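Local coordinates for choline kinase (Cryptosporidium parvum, PDB 3MES), which probably phosphorylates choline, and perhaps ethanolamine, with ATP as phosphate donor, and is seen here with ADP and magnesium bound, at residues P325-E328 against L329-F333; F117-S120 against K121-L124. One frame throughout, in Å; residues are numbered along the deposited sequence.

Contact 1 (P325-E328 against L329-F333); sequences PCEE and LRKLF
C326 is the N-cap of helix 327-342, and its two acceptors open the first turn: the carbonyl oxygen takes a nearly straight bond from R330 N (3.1 Å to C326 O, 170° at the hydrogen), and the thiol takes the amide of L329, with N to C326 SG at 3.5 Å. The thiol can do this because SG stands between its own backbone N and carbonyl carbon (chi1 67°), turned back over the helix end. Next along the helix, K331 N bonds to E327 O and L332 N to E328 O.

Beyond these helical backbone bonds, E327 and K331 run side by side in the same direction, and their ends form a long salt bridge, OE2 to NZ 3.7 Å. R330 crosses E327 obliquely: its chain bends at chi2 and chi3, E327 CG lies over one face of the guanidinium, displaced toward the rim, and P325 O sits at its edge, in plane. E328 instead reaches across the dimer interface, where its OE2 hydrogen-bonds S349 OG of the second subunit, and L332 packs on L332 of that subunit.

P325 and L329, both buried, form the apolar side of the turn. L329 lies against Y305 of a loop and C168 of helix 165-179, and its CD2 meets P325 CB at 3.6 Å; at right angles to the proline, R330 passes with its CG 4.0 Å from P325 CG.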
loop_
_atom_site.group_PDB
_atom_site.type_symbol
_atom_site.label_atom_id
_atom_site.label_comp_id
_atom_site.label_asym_id
_atom_site.label_seq_id
_atom_site.Cartn_x
_atom_site.Cartn_y
_atom_site.Cartn_z
ATOM N N PRO B 325 -4.617 0.634 -19.699
ATOM C CA PRO B 325 -3.307 1.046 -19.191
ATOM C C PRO B 325 -2.179 0.743 -20.170
ATOM O O PRO B 325 -2.161 -0.322 -20.785
ATOM C CB PRO B 325 -3.143 0.217 -17.910
ATOM C CG PRO B 325 -4.108 -0.913 -18.045
ATOM C CD PRO B 325 -5.256 -0.369 -18.831
ATOM N N CYS B 326 -1.247 1.682 -20.307
ATOM C CA CYS B 326 -0.113 1.517 -21.208
ATOM C C CYS B 326 0.771 0.356 -20.764
ATOM O O CYS B 326 0.652 -0.139 -19.643
ATOM C CB CYS B 326 0.708 2.805 -21.278
ATOM S SG CYS B 326 1.538 3.227 -19.729
ATOM N N GLU B 327 1.670 -0.067 -21.644
ATOM C CA GLU B 327 2.504 -1.229 -21.371
ATOM C C GLU B 327 3.420 -1.037 -20.168
ATOM O O GLU B 327 3.706 -1.988 -19.447
ATOM C CB GLU B 327 3.337 -1.595 -22.597
ATOM C CG GLU B 327 4.045 -2.924 -22.456
ATOM C CD GLU B 327 5.134 -3.110 -23.482
ATOM O OE1 GLU B 327 5.590 -2.098 -24.053
ATOM O OE2 GLU B 327 5.535 -4.271 -23.713
ATOM N N GLU B 328 3.893 0.186 -19.957
ATOM C CA GLU B 328 4.787 0.450 -18.841
ATOM C C GLU B 328 4.058 0.302 -17.509
ATOM O O GLU B 328 4.543 -0.373 -16.600
ATOM C CB GLU B 328 5.424 1.836 -18.955
ATOM C CG GLU B 328 6.495 2.098 -17.906
ATOM C CD GLU B 328 7.218 3.412 -18.113
ATOM O OE1 GLU B 328 6.746 4.245 -18.918
ATOM O OE2 GLU B 328 8.264 3.615 -17.467
ATOM N N LEU B 329 2.889 0.930 -17.398
ATOM C CA LEU B 329 2.079 0.813 -16.191
ATOM C C LEU B 329 1.814 -0.651 -15.870
ATOM O O LEU B 329 1.991 -1.090 -14.734
ATOM C CB LEU B 329 0.746 1.549 -16.345
ATOM C CG LEU B 329 -0.084 1.576 -15.055
ATOM C CD1 LEU B 329 0.645 2.375 -13.983
ATOM C CD2 LEU B 329 -1.482 2.134 -15.288
ATOM N N ARG B 330 1.389 -1.400 -16.882
ATOM C CA ARG B 330 1.098 -2.816 -16.720
ATOM C C ARG B 330 2.298 -3.560 -16.130
ATOM O O ARG B 330 2.151 -4.350 -15.195
ATOM C CB ARG B 330 0.671 -3.429 -18.061
ATOM C CG ARG B 330 -0.758 -3.087 -18.481
ATOM C CD ARG B 330 -0.895 -2.997 -20.004
ATOM N NE ARG B 330 -0.269 -4.134 -20.672
ATOM C CZ ARG B 330 0.076 -4.159 -21.955
ATOM N NH1 ARG B 330 0.641 -5.244 -22.463
ATOM N NH2 ARG B 330 -0.137 -3.104 -22.730
ATOM N N LYS B 331 3.485 -3.293 -16.671
ATOM C CA LYS B 331 4.712 -3.945 -16.203
ATOM C C LYS B 331 5.063 -3.600 -14.759
ATOM O O LYS B 331 5.599 -4.432 -14.029
ATOM C CB LYS B 331 5.887 -3.598 -17.116
ATOM C CG LYS B 331 5.733 -4.122 -18.523
ATOM C CD LYS B 331 7.068 -4.166 -19.243
ATOM C CE LYS B 331 6.911 -4.770 -20.628
ATOM N NZ LYS B 331 8.225 -5.023 -21.286
ATOM N N LEU B 332 4.781 -2.368 -14.352
ATOM C CA LEU B 332 4.969 -1.980 -12.961
ATOM C C LEU B 332 4.022 -2.784 -12.077
ATOM O O LEU B 332 4.416 -3.304 -11.033
ATOM C CB LEU B 332 4.730 -0.482 -12.780
ATOM C CG LEU B 332 5.732 0.420 -13.501
ATOM C CD1 LEU B 332 5.346 1.886 -13.355
ATOM C CD2 LEU B 332 7.142 0.173 -12.978
ATOM N N PHE B 333 2.772 -2.894 -12.506
ATOM C CA PHE B 333 1.787 -3.669 -11.767
ATOM C C PHE B 333 2.288 -5.091 -11.574
ATOM O O PHE B 333 2.319 -5.611 -10.456
ATOM C CB PHE B 333 0.454 -3.686 -12.513
ATOM C CG PHE B 333 -0.625 -4.466 -11.813
ATOM C CD1 PHE B 333 -1.591 -3.817 -11.063
ATOM C CD2 PHE B 333 -0.672 -5.847 -11.906
ATOM C CE1 PHE B 333 -2.585 -4.529 -10.421
ATOM C CE2 PHE B 333 -1.663 -6.565 -11.265
ATOM C CZ PHE B 333 -2.622 -5.907 -10.522
#

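Contact 2 (F117-S120 against K121-L124); sequences FYDS and KVEL
D119 carries its carboxylate away from its own N (chi1 -171°), where OD2 reaches the amides of K121 and V122 and makes this residue the N-cap of helix 120-132. One oxygen serves both amides: D119 OD2 lies 2.8 Å from K121 N, a weak bond bent to 128° at the hydrogen, and 3.3 Å from V122 N, straighter but also weak. The negative carboxylate at this helix end would probably be favoured by the helix dipole. The bent K121 side chain leaves its NZ 5.1 Å from D119 OD2, so the opposite charges are near without touching.

The Y118 phenol and the E123 carboxylate cross with their planes 81° apart, a doubtful meeting, since the hydroxyl and E123 OE1 are modelled too close. H113 stacks on the Y118 ring, and E123 also touches E287, a residue of the tartramic acid pocket. The E123 side chain is about 6 Å from the bound ADP, placing this helix start beside the nucleotide site.

A helical backbone bond, L124 N to S120 O, follows the cap, and V122 CG1 comes 3.1 Å from D119 O and 3.9 Å from D119 CB.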
loop_
_atom_site.group_PDB
_atom_site.type_symbol
_atom_site.label_atom_id
_atom_site.label_comp_id
_atom_site.label_asym_id
_atom_site.label_seq_id
_atom_site.Cartn_x
_atom_site.Cartn_y
_atom_site.Cartn_z
ATOM N N PHE B 117 -27.941 -20.505 -12.928
ATOM C CA PHE B 117 -27.035 -21.470 -12.318
ATOM C C PHE B 117 -26.254 -20.836 -11.169
ATOM O O PHE B 117 -25.073 -21.126 -10.977
ATOM C CB PHE B 117 -26.070 -22.029 -13.365
ATOM C CG PHE B 117 -26.736 -22.422 -14.652
ATOM C CD1 PHE B 117 -27.382 -23.642 -14.771
ATOM C CD2 PHE B 117 -26.717 -21.569 -15.746
ATOM C CE1 PHE B 117 -27.997 -24.005 -15.956
ATOM C CE2 PHE B 117 -27.328 -21.927 -16.934
ATOM C CZ PHE B 117 -27.969 -23.147 -17.039
ATOM N N TYR B 118 -26.922 -19.973 -10.411
ATOM C CA TYR B 118 -26.294 -19.289 -9.285
ATOM C C TYR B 118 -26.464 -20.066 -7.980
ATOM O O TYR B 118 -27.575 -20.458 -7.621
ATOM C CB TYR B 118 -26.868 -17.879 -9.131
ATOM C CG TYR B 118 -26.541 -17.236 -7.803
ATOM C CD1 TYR B 118 -25.371 -16.510 -7.631
ATOM C CD2 TYR B 118 -27.401 -17.362 -6.719
ATOM C CE1 TYR B 118 -25.067 -15.924 -6.417
ATOM C CE2 TYR B 118 -27.105 -16.780 -5.500
ATOM C CZ TYR B 118 -25.937 -16.063 -5.355
ATOM O OH TYR B 118 -25.639 -15.482 -4.145
ATOM N N ASP B 119 -25.358 -20.277 -7.271
ATOM C CA ASP B 119 -25.383 -21.033 -6.023
ATOM C C ASP B 119 -24.981 -20.164 -4.836
ATOM O O ASP B 119 -23.803 -19.843 -4.660
ATOM C CB ASP B 119 -24.463 -22.250 -6.119
ATOM C CG ASP B 119 -24.619 -23.193 -4.941
ATOM O OD1 ASP B 119 -24.451 -24.417 -5.133
ATOM O OD2 ASP B 119 -24.917 -22.712 -3.826
ATOM N N SER B 120 -25.964 -19.797 -4.018
ATOM C CA SER B 120 -25.728 -18.907 -2.886
ATOM C C SER B 120 -24.967 -19.580 -1.744
ATOM O O SER B 120 -24.311 -18.910 -0.947
ATOM C CB SER B 120 -27.052 -18.332 -2.371
ATOM O OG SER B 120 -27.932 -19.361 -1.954
ATOM N N LYS B 121 -25.055 -20.905 -1.666
ATOM C CA LYS B 121 -24.378 -21.649 -0.606
ATOM C C LYS B 121 -22.857 -21.565 -0.733
ATOM O O LYS B 121 -22.153 -21.361 0.256
ATOM C CB LYS B 121 -24.833 -23.113 -0.593
ATOM C CG LYS B 121 -24.095 -23.980 0.417
ATOM C CD LYS B 121 -24.423 -25.461 0.243
ATOM C CE LYS B 121 -25.762 -25.827 0.871
ATOM N NZ LYS B 121 -26.910 -25.183 0.176
ATOM N N VAL B 122 -22.351 -21.718 -1.952
ATOM C CA VAL B 122 -20.910 -21.667 -2.183
ATOM C C VAL B 122 -20.357 -20.256 -1.974
ATOM O O VAL B 122 -19.300 -20.082 -1.367
ATOM C CB VAL B 122 -20.532 -22.169 -3.593
ATOM C CG1 VAL B 122 -21.019 -21.196 -4.652
ATOM C CG2 VAL B 122 -19.029 -22.367 -3.700
ATOM N N GLU B 123 -21.075 -19.254 -2.473
ATOM C CA GLU B 123 -20.654 -17.865 -2.314
ATOM C C GLU B 123 -20.521 -17.477 -0.844
ATOM O O GLU B 123 -19.579 -16.789 -0.459
ATOM C CB GLU B 123 -21.630 -16.913 -3.005
ATOM C CG GLU B 123 -21.281 -15.444 -2.800
ATOM C CD GLU B 123 -22.427 -14.507 -3.137
ATOM O OE1 GLU B 123 -23.506 -14.996 -3.537
ATOM O OE2 GLU B 123 -22.246 -13.277 -3.000
ATOM N N LEU B 124 -21.472 -17.915 -0.026
ATOM C CA LEU B 124 -21.439 -17.619 1.399
ATOM C C LEU B 124 -20.288 -18.359 2.063
ATOM O O LEU B 124 -19.611 -17.824 2.942
ATOM C CB LEU B 124 -22.760 -18.009 2.063
ATOM C CG LEU B 124 -22.843 -17.726 3.565
ATOM C CD1 LEU B 124 -22.586 -16.252 3.850
ATOM C CD2 LEU B 124 -24.187 -18.159 4.133
#

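How the contacts relate
Both contacts are helix N-termini, held by capping side chains, but of different helices on opposite sides of the chain's centre, with centres 35 Å apart and nearest atoms about 22 Å apart. Contact 2 is a surface contact beside the nucleotide site, and its cap is a charged carboxylate. Contact 1 is partly buried, with a sulfur cap in place of the carboxylate, and one flank meets the second subunit, which does not touch contact 2. The side chain of P325 in contact 1 is about 10 Å from a bound magnesium ion. A long salt bridge ties neighbouring helix turns in contact 1, whereas contact 2 has opposite charges near each other but not touching.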